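Local coordinates for Crov588 (PDB 6NYR), which is of unknown function but folds as a circular leucine-rich-repeat protein of a cafeteriavirus, built largely from FNIP repeats, at residues A[87-92]-A[106-111]; A[266-271]-A[290-295]; A[493-498]-A[515-520]. All blocks are in the same frame, centred on the assembly; numbering follows the deposited sequence.

Interaction 1 (A[87-92]-A[106-111]); sequences HSLEEL and DVFNQE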
loop_
_atom_site.group_PDB
_atom_site.type_symbol
_atom_site.label_atom_id
_atom_site.label_comp_id
_atom_site.label_asym_id
_atom_site.label_seq_id
_atom_site.Cartn_x
_atom_site.Cartn_y
_atom_site.Cartn_z
ATOM N N HIS A 87 14.012 8.425 31.960
ATOM C CA HIS A 87 15.327 9.038 32.039
ATOM C C HIS A 87 15.471 9.782 33.360
ATOM O O HIS A 87 14.515 10.365 33.879
ATOM C CB HIS A 87 15.592 10.040 30.894
ATOM C CG HIS A 87 15.522 9.437 29.528
ATOM N ND1 HIS A 87 16.501 8.604 29.027
ATOM C CD2 HIS A 87 14.594 9.555 28.549
ATOM C CE1 HIS A 87 16.171 8.226 27.805
ATOM N NE2 HIS A 87 15.019 8.791 27.491
ATOM N N SER A 88 16.691 9.767 33.895
ATOM C CA SER A 88 17.125 10.750 34.878
ATOM C C SER A 88 17.840 11.880 34.140
ATOM O O SER A 88 18.312 11.707 33.012
ATOM C CB SER A 88 18.056 10.130 35.919
ATOM O OG SER A 88 19.382 10.065 35.437
ATOM N N LEU A 89 17.899 13.053 34.775
ATOM C CA LEU A 89 18.606 14.168 34.152
ATOM C C LEU A 89 20.092 13.878 34.002
ATOM O O LEU A 89 20.706 14.336 33.032
ATOM C CB LEU A 89 18.377 15.447 34.954
ATOM C CG LEU A 89 16.899 15.791 35.180
ATOM C CD1 LEU A 89 16.745 16.946 36.151
ATOM C CD2 LEU A 89 16.224 16.096 33.851
ATOM N N GLU A 90 20.682 13.148 34.951
ATOM C CA GLU A 90 22.039 12.649 34.772
ATOM C C GLU A 90 22.178 11.896 33.455
ATOM O O GLU A 90 23.102 12.151 32.676
ATOM C CB GLU A 90 22.427 11.747 35.948
ATOM C CG GLU A 90 23.766 11.043 35.757
ATOM C CD GLU A 90 24.426 10.651 37.065
ATOM O OE1 GLU A 90 24.652 11.544 37.908
ATOM O OE2 GLU A 90 24.730 9.453 37.246
ATOM N N GLU A 91 21.273 10.948 33.196
ATOM C CA GLU A 91 21.320 10.200 31.943
ATOM C C GLU A 91 21.378 11.136 30.740
ATOM O O GLU A 91 22.179 10.937 29.818
ATOM C CB GLU A 91 20.113 9.263 31.841
ATOM C CG GLU A 91 19.978 8.602 30.478
ATOM C CD GLU A 91 19.192 7.307 30.519
ATOM O OE1 GLU A 91 19.045 6.719 31.612
ATOM O OE2 GLU A 91 18.726 6.868 29.447
ATOM N N LEU A 92 20.518 12.159 30.722
ATOM C CA LEU A 92 20.482 13.067 29.581
ATOM C C LEU A 92 21.775 13.866 29.479
ATOM O O LEU A 92 22.271 14.129 28.377
ATOM C CB LEU A 92 19.282 14.003 29.695
ATOM C CG LEU A 92 17.916 13.325 29.803
ATOM C CD1 LEU A 92 16.810 14.374 29.807
ATOM C CD2 LEU A 92 17.723 12.310 28.687
ATOM N N ASP A 106 8.967 7.694 26.682
ATOM C CA ASP A 106 7.634 8.216 26.947
ATOM C C ASP A 106 7.323 8.354 28.430
ATOM O O ASP A 106 6.380 9.071 28.780
ATOM C CB ASP A 106 6.587 7.318 26.283
ATOM C CG ASP A 106 6.640 7.387 24.767
ATOM O OD1 ASP A 106 6.967 8.465 24.227
ATOM O OD2 ASP A 106 6.364 6.359 24.115
ATOM N N VAL A 107 8.078 7.692 29.306
ATOM C CA VAL A 107 7.851 7.881 30.733
ATOM C C VAL A 107 8.424 9.213 31.213
ATOM O O VAL A 107 7.867 9.836 32.125
ATOM C CB VAL A 107 8.451 6.724 31.547
ATOM C CG1 VAL A 107 8.283 6.977 33.044
ATOM C CG2 VAL A 107 7.820 5.398 31.155
ATOM N N PHE A 108 9.523 9.667 30.616
ATOM C CA PHE A 108 10.225 10.832 31.128
ATOM C C PHE A 108 9.274 12.007 31.298
ATOM O O PHE A 108 8.527 12.361 30.384
ATOM C CB PHE A 108 11.359 11.221 30.187
ATOM C CG PHE A 108 12.155 12.395 30.667
ATOM C CD1 PHE A 108 13.005 12.267 31.751
ATOM C CD2 PHE A 108 12.055 13.624 30.044
ATOM C CE1 PHE A 108 13.747 13.335 32.199
ATOM C CE2 PHE A 108 12.793 14.701 30.489
ATOM C CZ PHE A 108 13.640 14.558 31.570
ATOM N N ASN A 109 9.327 12.626 32.471
ATOM C CA ASN A 109 8.437 13.733 32.785
ATOM C C ASN A 109 9.020 14.551 33.928
ATOM O O ASN A 109 8.373 14.730 34.965
ATOM C CB ASN A 109 7.046 13.209 33.140
ATOM C CG ASN A 109 6.035 14.320 33.278
ATOM O OD1 ASN A 109 6.239 15.422 32.770
ATOM N ND2 ASN A 109 4.945 14.044 33.973
ATOM N N GLN A 110 10.239 15.049 33.740
ATOM C CA GLN A 110 10.904 15.908 34.709
ATOM C C GLN A 110 11.379 17.168 34.002
ATOM O O GLN A 110 11.697 17.148 32.810
ATOM C CB GLN A 110 12.097 15.223 35.369
ATOM C CG GLN A 110 11.759 14.006 36.191
ATOM C CD GLN A 110 12.997 13.207 36.549
ATOM O OE1 GLN A 110 13.897 13.697 37.232
ATOM N NE2 GLN A 110 13.053 11.972 36.070
ATOM N N GLU A 111 11.442 18.264 34.749
ATOM C CA GLU A 111 11.817 19.546 34.169
ATOM C C GLU A 111 13.265 19.497 33.696
ATOM O O GLU A 111 14.175 19.219 34.484
ATOM C CB GLU A 111 11.603 20.656 35.194
ATOM C CG GLU A 111 11.876 22.044 34.669
ATOM C CD GLU A 111 11.260 23.121 35.544
ATOM O OE1 GLU A 111 10.311 22.808 36.298
ATOM O OE2 GLU A 111 11.710 24.284 35.466
#
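His87, Leu89 and Leu92 gather round the ring of Phe108. Here the short helix 89-93 of a leucine-rich-repeat solenoid meets the loop that follows strand 101-103. The aromatic contact is an offset edge-to-face pair. The edge of His87 is turned toward the face of Phe108, with centroids 5.9 Å apart and planes at 67°. His87 CB also touches Phe108 CD1 at 3.5 Å. In Phe108, CG stands anti to the backbone N (chi1 -178°), and this carries the ring across to the helix.

The apolar contacts meet the far end of the same ring. The side chains of Leu92 and Phe108 approach from opposite directions, and Leu92 CD1 lies 3.6 Å from Phe108 CZ. Leu89 CD2 sits at the ring edge, in plane, 3.8 Å from Phe108 CZ.

No hydrogen bond joins the two segments. Gln110 NE2 is 3.1 Å from His87 O, but its N-H points too far from the oxygen to bond. His87 O also lies in the plane of the Phe108 ring, 3.2 Å from Phe108 CD1.

Polar bonds instead fix the parts of 87-92. His87 NE2 accepts from Gly105 N, and His87 ND1 gives a weak bond to Glu91 OE2. Together they probably help to hold the ring's rotation. Glu91 OE2 also pairs with Lys85. Ser88 is the N-cap of the helix: Ser88 OG accepts from Glu91 N at 3.1 Å, nearly straight (167°).

Interaction 2 (A[266-271]-A[290-295]); sequences ITENVL and ENVLPN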
loop_
_atom_site.group_PDB
_atom_site.type_symbol
_atom_site.label_atom_id
_atom_site.label_comp_id
_atom_site.label_asym_id
_atom_site.label_seq_id
_atom_site.Cartn_x
_atom_site.Cartn_y
_atom_site.Cartn_z
ATOM N N ILE A 266 -18.670 31.085 0.808
ATOM C CA ILE A 266 -17.448 31.698 0.302
ATOM C C ILE A 266 -17.846 32.658 -0.811
ATOM O O ILE A 266 -18.389 32.233 -1.839
ATOM C CB ILE A 266 -16.435 30.657 -0.199
ATOM C CG1 ILE A 266 -16.131 29.643 0.904
ATOM C CG2 ILE A 266 -15.154 31.339 -0.661
ATOM C CD1 ILE A 266 -15.220 28.515 0.472
ATOM N N THR A 267 -17.587 33.943 -0.600
ATOM C CA THR A 267 -17.918 34.969 -1.573
ATOM C C THR A 267 -16.696 35.244 -2.453
ATOM O O THR A 267 -15.715 34.496 -2.443
ATOM C CB THR A 267 -18.401 36.233 -0.864
ATOM O OG1 THR A 267 -17.301 36.860 -0.194
ATOM C CG2 THR A 267 -19.473 35.894 0.154
ATOM N N GLU A 268 -16.748 36.326 -3.228
ATOM C CA GLU A 268 -15.694 36.653 -4.172
ATOM C C GLU A 268 -14.505 37.282 -3.451
ATOM O O GLU A 268 -14.635 37.860 -2.370
ATOM C CB GLU A 268 -16.215 37.617 -5.238
ATOM C CG GLU A 268 -17.558 37.229 -5.828
ATOM C CD GLU A 268 -18.109 38.288 -6.765
ATOM O OE1 GLU A 268 -17.314 39.103 -7.283
ATOM O OE2 GLU A 268 -19.340 38.309 -6.979
ATOM N N ASN A 269 -13.330 37.158 -4.070
ATOM C CA ASN A 269 -12.098 37.747 -3.547
ATOM C C ASN A 269 -11.715 37.165 -2.190
ATOM O O ASN A 269 -11.031 37.813 -1.395
ATOM C CB ASN A 269 -12.202 39.274 -3.444
ATOM C CG ASN A 269 -12.204 39.954 -4.797
ATOM O OD1 ASN A 269 -11.148 40.174 -5.390
ATOM N ND2 ASN A 269 -13.389 40.299 -5.287
ATOM N N VAL A 270 -12.144 35.939 -1.913
ATOM C CA VAL A 270 -11.743 35.230 -0.701
ATOM C C VAL A 270 -10.708 34.153 -0.998
ATOM O O VAL A 270 -9.705 34.035 -0.295
ATOM C CB VAL A 270 -12.985 34.632 -0.000
ATOM C CG1 VAL A 270 -12.573 33.815 1.215
ATOM C CG2 VAL A 270 -13.959 35.730 0.393
ATOM N N LEU A 271 -10.930 33.371 -2.035
ATOM C CA LEU A 271 -9.991 32.341 -2.453
ATOM C C LEU A 271 -8.924 32.959 -3.346
ATOM O O LEU A 271 -9.222 33.398 -4.459
ATOM C CB LEU A 271 -10.721 31.205 -3.187
ATOM C CG LEU A 271 -11.759 30.452 -2.362
ATOM C CD1 LEU A 271 -12.489 29.436 -3.225
ATOM C CD2 LEU A 271 -11.106 29.779 -1.170
ATOM N N GLU A 290 -20.310 32.566 -9.253
ATOM C CA GLU A 290 -19.634 32.696 -10.541
ATOM C C GLU A 290 -18.131 32.915 -10.407
ATOM O O GLU A 290 -17.335 32.117 -10.916
ATOM C CB GLU A 290 -20.266 33.839 -11.346
ATOM C CG GLU A 290 -21.150 33.382 -12.493
ATOM C CD GLU A 290 -21.299 34.432 -13.582
ATOM O OE1 GLU A 290 -20.586 35.460 -13.536
ATOM O OE2 GLU A 290 -22.129 34.227 -14.495
ATOM N N ASN A 291 -17.719 34.005 -9.767
ATOM C CA ASN A 291 -16.304 34.363 -9.762
ATOM C C ASN A 291 -15.689 34.149 -8.387
ATOM O O ASN A 291 -14.989 35.022 -7.860
ATOM C CB ASN A 291 -16.129 35.813 -10.224
ATOM C CG ASN A 291 -16.510 36.007 -11.685
ATOM O OD1 ASN A 291 -17.603 36.485 -11.999
ATOM N ND2 ASN A 291 -15.608 35.633 -12.585
ATOM N N VAL A 292 -15.931 32.974 -7.818
ATOM C CA VAL A 292 -15.482 32.637 -6.473
ATOM C C VAL A 292 -14.242 31.757 -6.505
ATOM O O VAL A 292 -13.294 31.982 -5.752
ATOM C CB VAL A 292 -16.631 31.955 -5.692
ATOM C CG1 VAL A 292 -16.195 31.619 -4.278
ATOM C CG2 VAL A 292 -17.872 32.841 -5.696
ATOM N N LEU A 293 -14.240 30.737 -7.355
ATOM C CA LEU A 293 -13.128 29.803 -7.400
ATOM C C LEU A 293 -11.921 30.452 -8.069
ATOM O O LEU A 293 -12.075 31.195 -9.046
ATOM C CB LEU A 293 -13.529 28.543 -8.157
ATOM C CG LEU A 293 -14.606 27.664 -7.513
ATOM C CD1 LEU A 293 -14.959 26.502 -8.422
ATOM C CD2 LEU A 293 -14.133 27.182 -6.156
ATOM N N PRO A 294 -10.712 30.193 -7.573
ATOM C CA PRO A 294 -9.526 30.807 -8.184
ATOM C C PRO A 294 -9.333 30.327 -9.615
ATOM O O PRO A 294 -9.798 29.256 -10.012
ATOM C CB PRO A 294 -8.368 30.363 -7.278
ATOM C CG PRO A 294 -8.896 29.262 -6.426
ATOM C CD PRO A 294 -10.394 29.333 -6.416
ATOM N N ASN A 295 -8.628 31.144 -10.393
ATOM C CA ASN A 295 -8.408 30.868 -11.806
ATOM C C ASN A 295 -7.210 29.963 -12.059
ATOM O O ASN A 295 -6.998 29.550 -13.205
ATOM C CB ASN A 295 -8.245 32.192 -12.561
ATOM C CG ASN A 295 -7.149 33.068 -11.979
ATOM O OD1 ASN A 295 -6.226 32.578 -11.327
ATOM N ND2 ASN A 295 -7.261 34.374 -12.196
#
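Val292 packs into the turn made by Ile266 to Leu271, joining loops of two successive turns of the leucine-rich-repeat solenoid. This is the tight part. Val292 CG1 is anti to the backbone N (chi1 -179°). In that position Val292 CG1 lies 3.3 Å from Ile266 O and 3.4 Å from Thr267 O, with Ile266 CG2 at 3.8 Å from it. Leu271 closes the other end. Leu271 CB meets Pro294 CD at 3.7 Å, the two side chains crossing at a slant. Leu271 CD1 reaches Val292 O, also at 3.7 Å, and touches Leu293 CD2 at 4.0 Å. Behind them, Leu271 and Pro294 both rest on Ile278 of strand 277-279, which ties the loops to the interior of the coil.

The solvent side is looser. Glu268 and Asn291 are both exposed. There Glu268 CB comes no nearer than 3.9 Å to Asn291 O, and its extended chain runs on without a polar bond to 290-295.

No hydrogen bond crosses between the two loops. Methyl and ring carbons fit against each other and against backbone carbonyls. Between these two segments the fit thus probably depends on shape and apolar burial; polar bonds lie outside the pair, as from Asn295 O to Ser318 OG.

Interaction 3 (A[493-498]-A[515-520]); sequences DRLTYL and NSLTHL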
loop_
_atom_site.group_PDB
_atom_site.type_symbol
_atom_site.label_atom_id
_atom_site.label_comp_id
_atom_site.label_asym_id
_atom_site.label_seq_id
_atom_site.Cartn_x
_atom_site.Cartn_y
_atom_site.Cartn_z
ATOM N N ASP A 493 -3.875 -17.289 -29.998
ATOM C CA ASP A 493 -2.492 -17.729 -30.120
ATOM C C ASP A 493 -1.492 -16.876 -29.351
ATOM O O ASP A 493 -0.317 -17.253 -29.287
ATOM C CB ASP A 493 -2.077 -17.749 -31.598
ATOM C CG ASP A 493 -2.868 -18.742 -32.411
ATOM O OD1 ASP A 493 -3.264 -19.783 -31.845
ATOM O OD2 ASP A 493 -3.087 -18.490 -33.615
ATOM N N ARG A 494 -1.899 -15.737 -28.796
ATOM C CA ARG A 494 -0.987 -14.921 -28.003
ATOM C C ARG A 494 -1.290 -14.976 -26.510
ATOM O O ARG A 494 -0.674 -14.238 -25.734
ATOM C CB ARG A 494 -1.003 -13.467 -28.480
ATOM C CG ARG A 494 -0.433 -13.268 -29.871
ATOM C CD ARG A 494 -0.429 -11.796 -30.268
ATOM N NE ARG A 494 0.294 -11.573 -31.516
ATOM C CZ ARG A 494 1.507 -11.034 -31.599
ATOM N NH1 ARG A 494 2.152 -10.654 -30.504
ATOM N NH2 ARG A 494 2.074 -10.876 -32.784
ATOM N N LEU A 495 -2.208 -15.841 -26.090
ATOM C CA LEU A 495 -2.571 -15.945 -24.681
ATOM C C LEU A 495 -1.403 -16.487 -23.870
ATOM O O LEU A 495 -0.912 -17.589 -24.133
ATOM C CB LEU A 495 -3.789 -16.850 -24.524
ATOM C CG LEU A 495 -4.397 -17.020 -23.134
ATOM C CD1 LEU A 495 -4.761 -15.691 -22.521
ATOM C CD2 LEU A 495 -5.626 -17.928 -23.228
ATOM N N THR A 496 -0.954 -15.706 -22.887
ATOM C CA THR A 496 0.080 -16.145 -21.961
ATOM C C THR A 496 -0.446 -16.463 -20.571
ATOM O O THR A 496 0.155 -17.277 -19.872
ATOM C CB THR A 496 1.176 -15.075 -21.825
ATOM O OG1 THR A 496 0.605 -13.864 -21.308
ATOM C CG2 THR A 496 1.840 -14.805 -23.165
ATOM N N TYR A 497 -1.554 -15.853 -20.154
ATOM C CA TYR A 497 -2.067 -16.011 -18.797
ATOM C C TYR A 497 -3.521 -16.447 -18.863
ATOM O O TYR A 497 -4.345 -15.784 -19.503
ATOM C CB TYR A 497 -1.930 -14.708 -18.003
ATOM C CG TYR A 497 -2.377 -14.794 -16.558
ATOM C CD1 TYR A 497 -3.715 -14.654 -16.212
ATOM C CD2 TYR A 497 -1.460 -15.005 -15.538
ATOM C CE1 TYR A 497 -4.126 -14.724 -14.894
ATOM C CE2 TYR A 497 -1.864 -15.081 -14.213
ATOM C CZ TYR A 497 -3.197 -14.939 -13.896
ATOM O OH TYR A 497 -3.605 -15.008 -12.585
ATOM N N LEU A 498 -3.828 -17.568 -18.213
ATOM C CA LEU A 498 -5.189 -18.086 -18.142
ATOM C C LEU A 498 -5.462 -18.494 -16.704
ATOM O O LEU A 498 -4.815 -19.410 -16.187
ATOM C CB LEU A 498 -5.382 -19.281 -19.078
ATOM C CG LEU A 498 -6.714 -20.026 -18.970
ATOM C CD1 LEU A 498 -7.873 -19.144 -19.416
ATOM C CD2 LEU A 498 -6.683 -21.328 -19.769
ATOM N N ASN A 515 0.147 -22.777 -27.570
ATOM C CA ASN A 515 1.586 -22.872 -27.350
ATOM C C ASN A 515 2.224 -21.526 -27.040
ATOM O O ASN A 515 3.447 -21.377 -27.136
ATOM C CB ASN A 515 2.256 -23.516 -28.567
ATOM C CG ASN A 515 2.024 -25.012 -28.630
ATOM O OD1 ASN A 515 2.472 -25.751 -27.755
ATOM N ND2 ASN A 515 1.318 -25.465 -29.660
ATOM N N SER A 516 1.405 -20.535 -26.697
ATOM C CA SER A 516 1.896 -19.271 -26.164
ATOM C C SER A 516 1.694 -19.148 -24.659
ATOM O O SER A 516 2.240 -18.220 -24.048
ATOM C CB SER A 516 1.203 -18.093 -26.863
ATOM O OG SER A 516 -0.207 -18.243 -26.832
ATOM N N LEU A 517 0.938 -20.060 -24.051
ATOM C CA LEU A 517 0.580 -19.957 -22.642
ATOM C C LEU A 517 1.775 -20.278 -21.756
ATOM O O LEU A 517 2.353 -21.368 -21.845
ATOM C CB LEU A 517 -0.570 -20.910 -22.330
ATOM C CG LEU A 517 -1.359 -20.668 -21.047
ATOM C CD1 LEU A 517 -2.212 -19.417 -21.186
ATOM C CD2 LEU A 517 -2.221 -21.874 -20.704
ATOM N N THR A 518 2.130 -19.334 -20.885
ATOM C CA THR A 518 3.201 -19.529 -19.919
ATOM C C THR A 518 2.686 -19.770 -18.507
ATOM O O THR A 518 3.351 -20.459 -17.728
ATOM C CB THR A 518 4.137 -18.309 -19.905
ATOM O OG1 THR A 518 3.406 -17.149 -19.489
ATOM C CG2 THR A 518 4.735 -18.074 -21.277
ATOM N N HIS A 519 1.531 -19.203 -18.156
ATOM C CA HIS A 519 0.998 -19.258 -16.799
ATOM C C HIS A 519 -0.390 -19.888 -16.813
ATOM O O HIS A 519 -1.273 -19.428 -17.540
ATOM C CB HIS A 519 0.918 -17.859 -16.177
ATOM C CG HIS A 519 2.249 -17.259 -15.854
ATOM N ND1 HIS A 519 3.154 -16.884 -16.824
ATOM C CD2 HIS A 519 2.824 -16.967 -14.664
ATOM C CE1 HIS A 519 4.233 -16.388 -16.243
ATOM N NE2 HIS A 519 4.058 -16.426 -14.935
ATOM N N LEU A 520 -0.582 -20.928 -16.004
ATOM C CA LEU A 520 -1.878 -21.588 -15.882
ATOM C C LEU A 520 -2.233 -21.698 -14.408
ATOM O O LEU A 520 -1.425 -22.174 -13.603
ATOM C CB LEU A 520 -1.861 -22.970 -16.537
ATOM C CG LEU A 520 -3.194 -23.714 -16.542
ATOM C CD1 LEU A 520 -4.290 -22.872 -17.185
ATOM C CD2 LEU A 520 -3.061 -25.051 -17.255
#
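Leu517 reaches across to the backbone and side chains of Leu495 to Leu498. Leu517 CB lies 3.8 Å from Leu495 O. CG is anti to the backbone N (chi1 -162°) and passes near Thr496 O. At the tip, Leu517 CD1 comes within 3.5 Å of Thr496 O. The same methyl touches Leu495 CG and Leu498 CB, each 3.8 Å from Leu517 CD1. Leu495 and Leu517 run alongside each other in the same direction, as do Leu498 and Leu520.

This is the parallel strand pairing of a leucine-rich-repeat solenoid, with neighbouring strands taken from successive turns. Tyr497 pairs with His519 and Leu498 with Leu520. The leucines face the buried core. Tyr497 and His519 occupy the other face, where Tyr497 CD2 touches His519 CB and the side chains meet at a slant. There each ring has a like neighbour in an adjoining turn: Tyr497 meets Tyr475 with planes nearly parallel, and His519 stacks on His541.

Thr496 O takes two backbone bonds. His519 N donates at 2.9 Å to Thr496 O, almost straight in line with the carbonyl (C=O...N 179°). Thr518 N donates to the same Thr496 O at 3.0 Å, from the side of the carbonyl (C=O...N 125°) and tilted a little out of its plane. Leu498 N then bonds His519 O at 3.2 Å. Before the strands begin, Ser516 OG sits between two carbonyls, 2.6 Å from Asp493 O and somewhat farther from Leu495 O.

Overall arrangement
The three contacts follow one another along the chain and are well separated, with centres 52 to 65 Å apart. None touches another. Interactions 1 and 3 lie on opposite sides of the chain's centre. Interaction 3 is nearest the centre, about 29 Å away from its own centre, and it alone joins strand to strand, through backbone hydrogen bonds. Interactions 1 and 2 lie about 37 Å out, involve loops, and have no hydrogen bond between their segments. They still differ: interaction 1 sets a short helix on a loop with aromatic rings, while interaction 2 stacks two loops by aliphatic carbons. All three are partly buried. Interactions 2 and 3 also include exposed residues at their margins.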